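Local coordinates for protein methyltransferase (Geobacter sulfurreducens PCA, PDB 3C3P) that probably transfers methyl groups from S-adenosyl-L-methionine to hydroxyl oxygens of an acceptor, at residues A[40-48]-A[196-204]; A[67-76]-A[96-106]. All coordinates share one frame; numbering follows the deposited sequence. Where two conformers were deposited one is given.

Contact 1: A[40-48]-A[196-204]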
ATOM      1  N   VAL A  40      -5.866   0.692  16.041  1.00 38.90           N
ATOM      2  CA  VAL A  40      -5.955   0.706  14.581  1.00 38.51           C
ATOM      3  C   VAL A  40      -7.355   0.292  14.090  1.00 36.88           C
ATOM      4  O   VAL A  40      -7.797  -0.784  14.453  1.00 36.05           O
ATOM      5  CB  VAL A  40      -4.831  -0.241  13.980  1.00 39.57           C
ATOM      6  CG1 VAL A  40      -5.148  -0.745  12.607  1.00 40.88           C
ATOM      7  CG2 VAL A  40      -3.468   0.477  14.025  1.00 40.51           C
ATOM      8  N   ASP A  41      -8.058   1.119  13.300  1.00 34.58           N
ATOM      9  CA  ASP A  41      -9.391   0.692  12.783  1.00 34.37           C
ATOM     10  C   ASP A  41      -9.241  -0.457  11.751  1.00 33.31           C
ATOM     11  O   ASP A  41      -8.129  -0.772  11.307  1.00 31.22           O
ATOM     12  CB  ASP A  41     -10.330   1.831  12.286  1.00 35.30           C
ATOM     13  CG  ASP A  41      -9.908   2.525  10.983  1.00 36.17           C
ATOM     14  OD1 ASP A  41      -8.999   2.108  10.224  1.00 36.30           O
ATOM     15  OD2 ASP A  41     -10.601   3.520  10.667  1.00 37.32           O
ATOM     16  N   ARG A  42     -10.363  -1.049  11.359  1.00 32.35           N
ATOM     17  CA  ARG A  42     -10.317  -2.206  10.420  1.00 32.65           C
ATOM     18  C   ARG A  42      -9.763  -1.916   9.049  1.00 31.09           C
ATOM     19  O   ARG A  42      -9.024  -2.724   8.523  1.00 30.99           O
ATOM     20  CB  ARG A  42     -11.677  -2.892  10.245  1.00 34.00           C
ATOM     21  CG  ARG A  42     -12.118  -3.734  11.427  1.00 35.46           C
ATOM     22  CD  ARG A  42     -13.500  -4.350  11.178  1.00 35.95           C
ATOM     23  NE  ARG A  42     -13.546  -5.378  10.124  1.00 36.87           N
ATOM     24  CZ  ARG A  42     -14.693  -5.867   9.640  1.00 36.58           C
ATOM     25  NH1 ARG A  42     -15.838  -5.357  10.041  1.00 36.00           N
ATOM     26  NH2 ARG A  42     -14.710  -6.794   8.699  1.00 36.97           N
ATOM     27  N   GLN A  43     -10.111  -0.782   8.458  1.00 30.31           N
ATOM     28  CA  GLN A  43      -9.612  -0.463   7.120  1.00 31.34           C
ATOM     29  C   GLN A  43      -8.097  -0.326   7.175  1.00 30.81           C
ATOM     30  O   GLN A  43      -7.380  -0.720   6.249  1.00 31.40           O
ATOM     31  CB  GLN A  43     -10.228   0.827   6.574  1.00 32.96           C
ATOM     32  CG  GLN A  43     -11.736   0.743   6.344  1.00 35.21           C
ATOM     33  CD  GLN A  43     -12.109  -0.213   5.236  1.00 35.50           C
ATOM     34  OE1 GLN A  43     -11.245  -0.738   4.547  1.00 36.81           O
ATOM     35  NE2 GLN A  43     -13.401  -0.399   5.027  1.00 36.28           N
ATOM     36  N   THR A  44      -7.614   0.233   8.285  1.00 30.01           N
ATOM     37  CA  THR A  44      -6.190   0.449   8.474  1.00 30.12           C
ATOM     38  C   THR A  44      -5.466  -0.868   8.722  1.00 29.89           C
ATOM     39  O   THR A  44      -4.411  -1.114   8.152  1.00 30.78           O
ATOM     40  CB  THR A  44      -5.906   1.493   9.610  1.00 31.53           C
ATOM     41  OG1 THR A  44      -6.525   2.737   9.246  1.00 31.24           O
ATOM     42  CG2 THR A  44      -4.415   1.717   9.803  1.00 31.65           C
ATOM     43  N   GLY A  45      -6.046  -1.717   9.547  1.00 29.24           N
ATOM     44  CA  GLY A  45      -5.437  -3.006   9.850  1.00 29.34           C
ATOM     45  C   GLY A  45      -5.343  -3.841   8.583  1.00 29.55           C
ATOM     46  O   GLY A  45      -4.346  -4.512   8.346  1.00 29.76           O
ATOM     47  N   ARG A  46      -6.394  -3.787   7.771  1.00 28.55           N
ATOM     48  CA  ARG A  46      -6.418  -4.561   6.503  1.00 28.76           C
ATOM     49  C   ARG A  46      -5.282  -4.090   5.584  1.00 28.89           C
ATOM     50  O   ARG A  46      -4.627  -4.879   4.921  1.00 28.90           O
ATOM     51  CB  ARG A  46      -7.794  -4.497   5.819  1.00 28.02           C
ATOM     52  CG  ARG A  46      -8.888  -5.235   6.586  1.00 28.20           C
ATOM     53  CD  ARG A  46     -10.247  -5.212   5.882  1.00 28.22           C
ATOM     54  NE  ARG A  46     -10.240  -5.831   4.557  1.00 27.42           N
ATOM     55  CZ  ARG A  46     -10.385  -7.135   4.357  1.00 29.12           C
ATOM     56  NH1 ARG A  46     -10.524  -7.949   5.382  1.00 28.17           N
ATOM     57  NH2 ARG A  46     -10.364  -7.636   3.143  1.00 30.13           N
ATOM     58  N   LEU A  47      -5.000  -2.798   5.613  1.00 28.62           N
ATOM     59  CA  LEU A  47      -3.915  -2.244   4.784  1.00 28.96           C
ATOM     60  C   LEU A  47      -2.604  -2.760   5.311  1.00 29.23           C
ATOM     61  O   LEU A  47      -1.723  -3.107   4.533  1.00 29.62           O
ATOM     62  CB  LEU A  47      -3.887  -0.728   4.768  1.00 29.41           C
ATOM     63  CG  LEU A  47      -2.759  -0.125   3.921  1.00 30.52           C
ATOM     64  CD1 LEU A  47      -2.900  -0.509   2.450  1.00 31.14           C
ATOM     65  CD2 LEU A  47      -2.715   1.398   4.134  1.00 31.81           C
ATOM     66  N   LEU A  48      -2.483  -2.829   6.632  1.00 28.98           N
ATOM     67  CA  LEU A  48      -1.248  -3.329   7.260  1.00 30.38           C
ATOM     68  C   LEU A  48      -0.991  -4.760   6.819  1.00 29.33           C
ATOM     69  O   LEU A  48       0.108  -5.148   6.458  1.00 28.68           O
ATOM     70  CB  LEU A  48      -1.320  -3.314   8.783  1.00 29.91           C
ATOM     71  CG  LEU A  48      -1.401  -1.945   9.489  1.00 31.66           C
ATOM     72  CD1 LEU A  48      -1.319  -2.101  11.027  1.00 31.66           C
ATOM     73  CD2 LEU A  48      -0.319  -1.022   9.039  1.00 30.60           C
ATOM     74  N   ILE A 196       1.535   9.230   1.550  1.00 26.56           N
ATOM     75  CA  ILE A 196       0.551   9.166   2.616  1.00 27.02           C
ATOM     76  C   ILE A 196      -0.782   8.718   2.016  1.00 28.45           C
ATOM     77  O   ILE A 196      -1.287   9.333   1.089  1.00 30.15           O
ATOM     78  CB  ILE A 196       0.348  10.521   3.358  1.00 28.07           C
ATOM     79  CG1 ILE A 196       1.636  11.013   3.995  1.00 28.32           C
ATOM     80  CG2 ILE A 196      -0.757  10.429   4.458  1.00 26.91           C
ATOM     81  CD1 ILE A 196       1.586  12.492   4.464  1.00 28.51           C
ATOM     82  N   VAL A 197      -1.283   7.606   2.522  1.00 29.11           N
ATOM     83  CA  VAL A 197      -2.571   7.119   2.046  0.50 29.58           C
ATOM     84  C   VAL A 197      -3.620   7.585   3.075  1.00 29.46           C
ATOM     85  O   VAL A 197      -3.510   7.424   4.294  1.00 29.72           O
ATOM     86  CB  VAL A 197      -2.615   5.611   1.703  0.50 30.27           C
ATOM     87  CG1 VAL A 197      -1.607   5.301   0.557  0.50 29.00           C
ATOM     88  CG2 VAL A 197      -2.369   4.746   2.923  0.50 30.02           C
ATOM     89  N   PRO A 198      -4.653   8.212   2.568  1.00 31.64           N
ATOM     90  CA  PRO A 198      -5.583   8.713   3.560  1.00 33.94           C
ATOM     91  C   PRO A 198      -6.654   7.746   4.073  1.00 34.84           C
ATOM     92  O   PRO A 198      -7.851   8.051   3.992  1.00 37.53           O
ATOM     93  CB  PRO A 198      -6.201   9.917   2.853  1.00 34.32           C
ATOM     94  CG  PRO A 198      -6.134   9.610   1.492  1.00 34.18           C
ATOM     95  CD  PRO A 198      -4.919   8.766   1.237  1.00 33.29           C
ATOM     96  N   VAL A 199      -6.177   6.597   4.547  1.00 32.81           N
ATOM     97  CA  VAL A 199      -7.039   5.558   5.155  0.50 33.08           C
ATOM     98  C   VAL A 199      -7.038   5.821   6.658  1.00 32.63           C
ATOM     99  O   VAL A 199      -6.030   6.141   7.244  1.00 31.19           O
ATOM    100  CB  VAL A 199      -6.583   4.099   4.872  0.50 33.00           C
ATOM    101  CG1 VAL A 199      -5.212   3.819   5.432  0.50 33.41           C
ATOM    102  CG2 VAL A 199      -7.581   3.108   5.469  0.50 31.56           C
ATOM    103  N   GLY A 200      -8.198   5.714   7.278  1.00 31.99           N
ATOM    104  CA  GLY A 200      -8.307   5.969   8.719  1.00 31.92           C
ATOM    105  C   GLY A 200      -7.886   7.390   9.105  1.00 30.11           C
ATOM    106  O   GLY A 200      -8.422   8.364   8.624  1.00 31.57           O
ATOM    107  N   ASN A 201      -6.906   7.464   9.982  1.00 29.25           N
ATOM    108  CA  ASN A 201      -6.356   8.723  10.464  1.00 29.70           C
ATOM    109  C   ASN A 201      -5.132   9.183   9.636  1.00 28.83           C
ATOM    110  O   ASN A 201      -4.417  10.126  10.000  1.00 27.27           O
ATOM    111  CB  ASN A 201      -5.997   8.602  11.951  1.00 30.75           C
ATOM    112  CG  ASN A 201      -7.214   8.391  12.836  1.00 32.84           C
ATOM    113  OD1 ASN A 201      -8.344   8.759  12.490  1.00 33.22           O
ATOM    114  ND2 ASN A 201      -6.976   7.829  14.014  1.00 33.87           N
ATOM    115  N   GLY A 202      -4.926   8.484   8.520  1.00 30.02           N
ATOM    116  CA  GLY A 202      -3.813   8.744   7.589  1.00 29.86           C
ATOM    117  C   GLY A 202      -2.670   7.822   7.916  1.00 28.37           C
ATOM    118  O   GLY A 202      -2.335   7.618   9.072  1.00 28.45           O
ATOM    119  N   VAL A 203      -2.090   7.253   6.876  1.00 27.27           N
ATOM    120  CA  VAL A 203      -0.976   6.326   7.026  1.00 27.69           C
ATOM    121  C   VAL A 203       0.208   6.761   6.154  1.00 28.43           C
ATOM    122  O   VAL A 203       0.112   6.830   4.941  1.00 27.95           O
ATOM    123  CB  VAL A 203      -1.383   4.854   6.671  1.00 28.92           C
ATOM    124  CG1 VAL A 203      -0.177   3.900   6.879  1.00 27.98           C
ATOM    125  CG2 VAL A 203      -2.604   4.385   7.510  1.00 28.59           C
ATOM    126  N   LEU A 204       1.317   7.067   6.816  1.00 28.53           N
ATOM    127  CA  LEU A 204       2.537   7.479   6.142  1.00 28.20           C
ATOM    128  C   LEU A 204       3.359   6.232   5.855  1.00 29.13           C
ATOM    129  O   LEU A 204       3.627   5.416   6.743  1.00 29.25           O
ATOM    130  CB  LEU A 204       3.324   8.466   7.007  1.00 29.99           C
ATOM    131  CG  LEU A 204       4.690   9.021   6.618  1.00 31.72           C
ATOM    132  CD1 LEU A 204       4.689   9.780   5.297  1.00 32.11           C
ATOM    133  CD2 LEU A 204       5.173   9.973   7.738  1.00 31.82           C
TER
HETATM  134  O   HOH W   1      -5.901   4.850  11.002  1.00 35.29           O

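Contact 2: A[67-76]-A[96-106]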
ATOM      1  N   LEU A  67      -3.231  -2.988  23.055  1.00 31.46           N
ATOM      2  CA  LEU A  67      -3.898  -4.289  23.025  1.00 31.70           C
ATOM      3  C   LEU A  67      -3.289  -5.263  22.030  1.00 30.81           C
ATOM      4  O   LEU A  67      -3.861  -6.317  21.768  1.00 31.19           O
ATOM      5  CB  LEU A  67      -5.396  -4.135  22.722  1.00 31.61           C
ATOM      6  CG  LEU A  67      -6.243  -3.298  23.677  1.00 32.10           C
ATOM      7  CD1 LEU A  67      -7.663  -3.315  23.162  1.00 31.83           C
ATOM      8  CD2 LEU A  67      -6.182  -3.800  25.114  1.00 31.71           C
ATOM      9  N   GLY A  68      -2.107  -4.939  21.534  1.00 29.78           N
ATOM     10  CA  GLY A  68      -1.442  -5.787  20.546  1.00 30.72           C
ATOM     11  C   GLY A  68      -2.201  -5.779  19.223  1.00 31.68           C
ATOM     12  O   GLY A  68      -2.091  -6.689  18.405  1.00 31.33           O
ATOM     13  N   CYS A  69      -2.953  -4.720  18.999  1.00 32.82           N
ATOM     14  CA  CYS A  69      -3.755  -4.638  17.773  1.00 34.82           C
ATOM     15  C   CYS A  69      -2.937  -4.685  16.470  1.00 32.94           C
ATOM     16  O   CYS A  69      -3.265  -5.420  15.536  1.00 32.48           O
ATOM     17  CB  CYS A  69      -4.632  -3.388  17.781  1.00 37.19           C
ATOM     18  SG  CYS A  69      -5.695  -3.284  16.336  1.00 42.99           S
ATOM     19  N   ALA A  70      -1.880  -3.890  16.409  1.00 31.65           N
ATOM     20  CA  ALA A  70      -1.024  -3.840  15.211  1.00 30.83           C
ATOM     21  C   ALA A  70      -0.328  -5.173  14.999  1.00 31.05           C
ATOM     22  O   ALA A  70      -0.258  -5.708  13.889  1.00 31.61           O
ATOM     23  CB  ALA A  70       0.026  -2.696  15.330  1.00 29.61           C
ATOM     24  N   SER A  71       0.147  -5.727  16.100  1.00 30.26           N
ATOM     25  CA  SER A  71       0.873  -7.013  16.088  1.00 30.34           C
ATOM     26  C   SER A  71      -0.039  -8.144  15.643  1.00 30.12           C
ATOM     27  O   SER A  71       0.394  -9.112  15.024  1.00 29.58           O
ATOM     28  CB  SER A  71       1.452  -7.312  17.469  1.00 31.12           C
ATOM     29  OG  SER A  71       2.350  -6.291  17.874  1.00 31.28           O
ATOM     30  N   TRP A  72      -1.324  -7.987  15.938  1.00 30.65           N
ATOM     31  CA  TRP A  72      -2.297  -9.000  15.580  1.00 32.09           C
ATOM     32  C   TRP A  72      -2.391  -9.065  14.048  1.00 31.32           C
ATOM     33  O   TRP A  72      -2.350 -10.149  13.451  1.00 31.31           O
ATOM     34  CB  TRP A  72      -3.641  -8.722  16.254  1.00 33.40           C
ATOM     35  CG  TRP A  72      -4.594  -9.770  16.005  1.00 35.16           C
ATOM     36  CD1 TRP A  72      -4.746 -10.947  16.707  1.00 37.10           C
ATOM     37  CD2 TRP A  72      -5.550  -9.803  14.967  1.00 36.59           C
ATOM     38  NE1 TRP A  72      -5.754 -11.695  16.158  1.00 37.50           N
ATOM     39  CE2 TRP A  72      -6.257 -11.016  15.082  1.00 37.45           C
ATOM     40  CE3 TRP A  72      -5.883  -8.931  13.947  1.00 36.40           C
ATOM     41  CZ2 TRP A  72      -7.284 -11.359  14.215  1.00 38.06           C
ATOM     42  CZ3 TRP A  72      -6.901  -9.286  13.082  1.00 37.76           C
ATOM     43  CH2 TRP A  72      -7.581 -10.475  13.218  1.00 37.79           C
ATOM     44  N   TRP A  73      -2.464  -7.895  13.418  1.00 30.78           N
ATOM     45  CA  TRP A  73      -2.572  -7.807  11.939  1.00 30.73           C
ATOM     46  C   TRP A  73      -1.322  -8.318  11.253  1.00 29.75           C
ATOM     47  O   TRP A  73      -1.374  -9.079  10.283  1.00 28.28           O
ATOM     48  CB  TRP A  73      -2.891  -6.381  11.459  1.00 31.25           C
ATOM     49  CG  TRP A  73      -4.276  -5.945  11.818  1.00 31.42           C
ATOM     50  CD1 TRP A  73      -4.650  -5.200  12.902  1.00 32.30           C
ATOM     51  CD2 TRP A  73      -5.474  -6.271  11.118  1.00 30.67           C
ATOM     52  NE1 TRP A  73      -6.021  -5.027  12.902  1.00 32.61           N
ATOM     53  CE2 TRP A  73      -6.550  -5.691  11.830  1.00 31.84           C
ATOM     54  CE3 TRP A  73      -5.755  -7.036   9.980  1.00 32.22           C
ATOM     55  CZ2 TRP A  73      -7.869  -5.808  11.414  1.00 32.19           C
ATOM     56  CZ3 TRP A  73      -7.068  -7.159   9.576  1.00 32.45           C
ATOM     57  CH2 TRP A  73      -8.111  -6.549  10.299  1.00 32.03           C
ATOM     58  N   PHE A  74      -0.186  -7.908  11.793  1.00 28.78           N
ATOM     59  CA  PHE A  74       1.109  -8.329  11.244  1.00 28.97           C
ATOM     60  C   PHE A  74       1.400  -9.834  11.436  1.00 29.48           C
ATOM     61  O   PHE A  74       1.950 -10.495  10.537  1.00 29.89           O
ATOM     62  CB  PHE A  74       2.265  -7.508  11.827  1.00 28.51           C
ATOM     63  CG  PHE A  74       2.288  -6.075  11.379  1.00 29.90           C
ATOM     64  CD1 PHE A  74       2.436  -5.769  10.025  1.00 29.54           C
ATOM     65  CD2 PHE A  74       2.273  -5.041  12.290  1.00 30.05           C
ATOM     66  CE1 PHE A  74       2.497  -4.451   9.581  1.00 29.95           C
ATOM     67  CE2 PHE A  74       2.345  -3.715  11.847  1.00 31.05           C
ATOM     68  CZ  PHE A  74       2.460  -3.428  10.494  1.00 30.35           C
ATOM     69  N   ALA A  75       1.051 -10.365  12.607  1.00 29.38           N
ATOM     70  CA  ALA A  75       1.312 -11.779  12.921  1.00 29.56           C
ATOM     71  C   ALA A  75       0.632 -12.715  11.935  1.00 30.02           C
ATOM     72  O   ALA A  75       1.146 -13.778  11.586  1.00 30.58           O
ATOM     73  CB  ALA A  75       0.873 -12.122  14.370  1.00 29.19           C
ATOM     74  N   ARG A  76      -0.531 -12.283  11.506  1.00 31.12           N
ATOM     75  CA  ARG A  76      -1.373 -13.045  10.579  1.00 33.24           C
ATOM     76  C   ARG A  76      -0.809 -13.093   9.176  1.00 32.13           C
ATOM     77  O   ARG A  76      -1.163 -13.960   8.388  1.00 29.51           O
ATOM     78  CB  ARG A  76      -2.779 -12.420  10.484  1.00 36.17           C
ATOM     79  CG  ARG A  76      -3.546 -12.357  11.802  1.00 39.43           C
ATOM     80  CD  ARG A  76      -5.063 -12.231  11.590  1.00 42.20           C
ATOM     81  NE  ARG A  76      -5.522 -13.280  10.668  1.00 44.47           N
ATOM     82  CZ  ARG A  76      -6.757 -13.752  10.552  1.00 47.47           C
ATOM     83  NH1 ARG A  76      -7.723 -13.385  11.387  1.00 48.62           N
ATOM     84  NH2 ARG A  76      -7.000 -14.678   9.626  1.00 48.54           N
ATOM     85  N   HIS A  96      -2.754  -8.907  26.960  1.00 30.37           N
ATOM     86  CA  HIS A  96      -3.915  -8.992  26.083  1.00 30.93           C
ATOM     87  C   HIS A  96      -3.491  -9.620  24.766  1.00 29.89           C
ATOM     88  O   HIS A  96      -4.169 -10.507  24.222  1.00 28.79           O
ATOM     89  CB  HIS A  96      -4.549  -7.621  25.824  1.00 33.00           C
ATOM     90  CG  HIS A  96      -5.796  -7.705  25.009  1.00 34.17           C
ATOM     91  ND1 HIS A  96      -5.799  -7.561  23.641  1.00 35.44           N
ATOM     92  CD2 HIS A  96      -7.072  -7.997  25.358  1.00 35.39           C
ATOM     93  CE1 HIS A  96      -7.027  -7.723  23.182  1.00 35.42           C
ATOM     94  NE2 HIS A  96      -7.820  -7.985  24.203  1.00 35.91           N
ATOM     95  N   ALA A  97      -2.352  -9.156  24.262  1.00 29.70           N
ATOM     96  CA  ALA A  97      -1.813  -9.659  23.004  1.00 28.43           C
ATOM     97  C   ALA A  97      -1.390 -11.114  23.155  1.00 26.75           C
ATOM     98  O   ALA A  97      -1.613 -11.932  22.274  1.00 25.82           O
ATOM     99  CB  ALA A  97      -0.627  -8.824  22.531  1.00 28.01           C
ATOM    100  N   ARG A  98      -0.762 -11.437  24.276  1.00 27.37           N
ATOM    101  CA  ARG A  98      -0.302 -12.810  24.501  0.50 26.61           C
ATOM    102  C   ARG A  98      -1.484 -13.767  24.412  1.00 27.00           C
ATOM    103  O   ARG A  98      -1.424 -14.797  23.735  1.00 28.78           O
ATOM    104  CB  ARG A  98       0.421 -12.951  25.846  0.50 26.56           C
ATOM    105  CG  ARG A  98       1.021 -14.332  26.085  0.50 26.02           C
ATOM    106  N   ARG A  99      -2.554 -13.414  25.091  1.00 26.39           N
ATOM    107  CA  ARG A  99      -3.744 -14.259  25.089  1.00 26.35           C
ATOM    108  C   ARG A  99      -4.322 -14.506  23.700  1.00 26.88           C
ATOM    109  O   ARG A  99      -4.596 -15.652  23.332  1.00 26.46           O
ATOM    110  CB  ARG A  99      -4.821 -13.726  26.058  1.00 25.96           C
ATOM    111  CG  ARG A  99      -4.360 -13.704  27.506  1.00 24.25           C
ATOM    112  CD  ARG A  99      -5.413 -13.233  28.465  1.00 24.15           C
ATOM    113  NE  ARG A  99      -4.834 -13.146  29.798  1.00 23.38           N
ATOM    114  CZ  ARG A  99      -5.510 -12.954  30.925  1.00 23.34           C
ATOM    115  NH1 ARG A  99      -6.838 -12.870  30.956  1.00 22.69           N
ATOM    116  NH2 ARG A  99      -4.838 -12.879  32.044  1.00 23.38           N
HETATM  117  N   MSE A 100      -4.509 -13.433  22.935  1.00 29.67           N
HETATM  118  CA  MSE A 100      -5.075 -13.538  21.584  1.00 30.46           C
HETATM  119  C   MSE A 100      -4.215 -14.390  20.701  1.00 31.83           C
HETATM  120  O   MSE A 100      -4.685 -15.191  19.903  1.00 32.46           O
HETATM  121  CB  MSE A 100      -5.144 -12.184  20.873  1.00 31.60           C
HETATM  122  CG  MSE A 100      -6.102 -11.164  21.398  1.00 31.87           C
HETATM  123 SE   MSE A 100      -6.175  -9.780  20.020  0.75 33.69          SE
HETATM  124  CE  MSE A 100      -4.315  -9.279  20.101  1.00 30.95           C
ATOM    125  N   LEU A 101      -2.925 -14.177  20.840  1.00 31.96           N
ATOM    126  CA  LEU A 101      -1.967 -14.896  20.010  1.00 32.24           C
ATOM    127  C   LEU A 101      -1.857 -16.341  20.424  1.00 31.96           C
ATOM    128  O   LEU A 101      -1.680 -17.225  19.587  1.00 32.53           O
ATOM    129  CB  LEU A 101      -0.604 -14.194  20.028  1.00 32.77           C
ATOM    130  CG  LEU A 101      -0.579 -12.823  19.348  1.00 33.37           C
ATOM    131  CD1 LEU A 101       0.660 -12.028  19.771  1.00 32.94           C
ATOM    132  CD2 LEU A 101      -0.687 -12.965  17.804  1.00 33.26           C
ATOM    133  N   HIS A 102      -1.976 -16.581  21.720  1.00 31.52           N
ATOM    134  CA  HIS A 102      -1.902 -17.937  22.213  1.00 31.28           C
ATOM    135  C   HIS A 102      -3.150 -18.624  21.708  1.00 31.32           C
ATOM    136  O   HIS A 102      -3.113 -19.766  21.248  1.00 31.73           O
ATOM    137  CB  HIS A 102      -1.859 -18.001  23.745  1.00 31.10           C
ATOM    138  CG  HIS A 102      -1.801 -19.396  24.294  1.00 30.99           C
ATOM    139  ND1 HIS A 102      -2.928 -20.136  24.579  1.00 31.45           N
ATOM    140  CD2 HIS A 102      -0.745 -20.187  24.604  1.00 30.89           C
ATOM    141  CE1 HIS A 102      -2.571 -21.319  25.050  1.00 31.34           C
ATOM    142  NE2 HIS A 102      -1.250 -21.376  25.071  1.00 31.13           N
ATOM    143  N   ASP A 103      -4.251 -17.891  21.772  1.00 30.62           N
ATOM    144  CA  ASP A 103      -5.543 -18.451  21.381  1.00 31.60           C
ATOM    145  C   ASP A 103      -5.586 -18.867  19.924  1.00 31.92           C
ATOM    146  O   ASP A 103      -6.221 -19.872  19.611  1.00 31.61           O
ATOM    147  CB  ASP A 103      -6.719 -17.513  21.694  1.00 32.05           C
ATOM    148  CG  ASP A 103      -7.096 -17.516  23.157  1.00 33.32           C
ATOM    149  OD1 ASP A 103      -6.691 -18.442  23.886  1.00 32.30           O
ATOM    150  OD2 ASP A 103      -7.845 -16.615  23.578  1.00 35.38           O
ATOM    151  N   ASN A 104      -4.887 -18.126  19.055  1.00 31.77           N
ATOM    152  CA  ASN A 104      -4.872 -18.425  17.598  0.50 31.92           C
ATOM    153  C   ASN A 104      -3.601 -19.140  17.153  1.00 32.51           C
ATOM    154  O   ASN A 104      -3.421 -19.459  15.977  1.00 33.60           O
ATOM    155  CB  ASN A 104      -5.131 -17.177  16.730  0.50 31.41           C
ATOM    156  CG  ASN A 104      -4.014 -16.154  16.797  0.50 30.72           C
ATOM    157  OD1 ASN A 104      -2.922 -16.440  17.278  0.50 30.14           O
ATOM    158  ND2 ASN A 104      -4.282 -14.955  16.292  0.50 30.78           N
ATOM    159  N   GLY A 105      -2.737 -19.389  18.116  1.00 33.02           N
ATOM    160  CA  GLY A 105      -1.471 -20.098  17.908  1.00 33.43           C
ATOM    161  C   GLY A 105      -0.281 -19.358  17.359  1.00 34.55           C
ATOM    162  O   GLY A 105       0.854 -19.873  17.395  1.00 35.41           O
ATOM    163  N   LEU A 106      -0.551 -18.151  16.883  1.00 32.67           N
ATOM    164  CA  LEU A 106       0.486 -17.282  16.265  1.00 32.84           C
ATOM    165  C   LEU A 106       1.521 -16.777  17.267  1.00 31.84           C
ATOM    166  O   LEU A 106       2.444 -16.066  16.899  1.00 30.47           O
ATOM    167  CB  LEU A 106      -0.148 -16.105  15.499  1.00 32.95           C
ATOM    168  CG  LEU A 106      -1.097 -16.516  14.360  1.00 33.13           C
ATOM    169  CD1 LEU A 106      -1.792 -15.328  13.753  1.00 32.24           C
ATOM    170  CD2 LEU A 106      -0.348 -17.326  13.295  1.00 34.00           C
TER

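Contact 1: A[40-48]-A[196-204]
Thr-44 and Gly-200 mark the nearest backbone approach, their CA atoms 5.9 Å apart, where the first turn of helix 42-55 faces the tip of a beta hairpin. This hairpin joins strands 192-197 and 203-208, the antiparallel end of the Rossmann-like methyltransferase sheet, and it reverses through a type II' turn from Val-199 to Gly-202. Gly-200 has a phi of 60°, which suits glycine, and its CA comes within 3.7 Å of Thr-44 OG1.

The apolar half of the contact centres on one methyl. With CG of Leu-47 anti to its backbone N (chi1 180°), CD2 reaches the hairpin and meets Val-197 CG2 at 3.6 Å. Val-199 CG1 also lies 3.7 Å from Leu-47 CD2. On the next turn back, Thr-44 CG2 and Val-203 CG2 pass at 4.0 Å, the two side chains running in opposite directions. Gln-43 offers only its CB to Val-199 CG2, while its NE2 binds Asp-15. Val-197 and Val-199 each have two conformers, and their contacts hold for the one given.

Asp-41 is the N-cap of the helix. Its OD1 is gripped from opposite faces of the carboxylate plane, by Thr-44 N at 3.0 Å and by Thr-44 OG1 at 2.7 Å, which commits its proton to OD1. A water links Thr-44 OG1 to the hairpin: it donates to OG1 and accepts from Asn-201 N.

Contact 2: A[67-76]-A[96-106]
Leu-67 and His-96 open the contact with a hydrogen bond: His-96 ND1 donates to Leu-67 O at 3.0 Å, and the N-H...O angle of 156° makes it fairly straight. The oxygen lies near the plane of the imidazole, while Leu-67 CD2 sits over one ring face, 4.1 Å from the ring centroid, in a CH-pi contact. With a leucine in place of His-96, Leu-67 O would probably lose this N-H donor, and Leu-67 CD2 the flat face it rests on.

Gly-68, the N-cap of helix 69-75, has a positive phi that favours glycine. Its lack of a CB, which would clash with Ala-97 CB, lets Gly-68 CA approach that methyl to 3.7 Å. Helices 69-75 and 96-104 then run side by side, their N-to-C directions 24° apart and their axes 10.1 Å apart at closest.

One turn on, a chi1 of -175° turns the Trp-72 indole to the far side from its own N and brings it to selenomethionine Met-100. Met-100 SE stands 3.8 Å from Trp-72 CD1, an oblique Met-aromatic contact, and Arg-76 CD packs on a ring face. Ala-75 CB meets Leu-101 CD2 at 3.9 Å. Arg-76 CA touches Leu-106 CD1, also at 3.9 Å, beside an Asx turn in which Leu-106 N donates to Asn-104 OD1; the arginine's NH1 forms a salt bridge with Asp-22.

The pair belongs to successive beta-alpha-beta units of the Rossmann-like fold, and the loop at Leu-67 and Gly-68 is consistent with the family's glycine-rich cofactor loop. Helix 23-34 packs on Leu-67, Trp-72 and His-96, while strand 110-114 packs against Ala-75 and Leu-101, and strand 59-63 lies against Ser-71 and Phe-74.

Overall arrangement
From the N terminus, the chain first enters contact 1 at 40-48, the start of helix 42-55. It then forms strand 59-63 and the segment 67-76, and after strand 83-88 it closes the short loop of contact 2 at 96-106. The larger loop of contact 1 shuts only at 196-204, so contact 2 lies wholly within it and the two do not cross. Contact 2 ties neighbouring helices beside the parallel strands, whereas contact 1 joins a helix to the antiparallel hairpin at the sheet's other end. Their centres are 18 Å apart, yet helices 42-55 and 69-75 meet directly: Gly-45 O packs 3.3 Å from Trp-73 CE3, and Leu-48 CD2 against Phe-74 CZ.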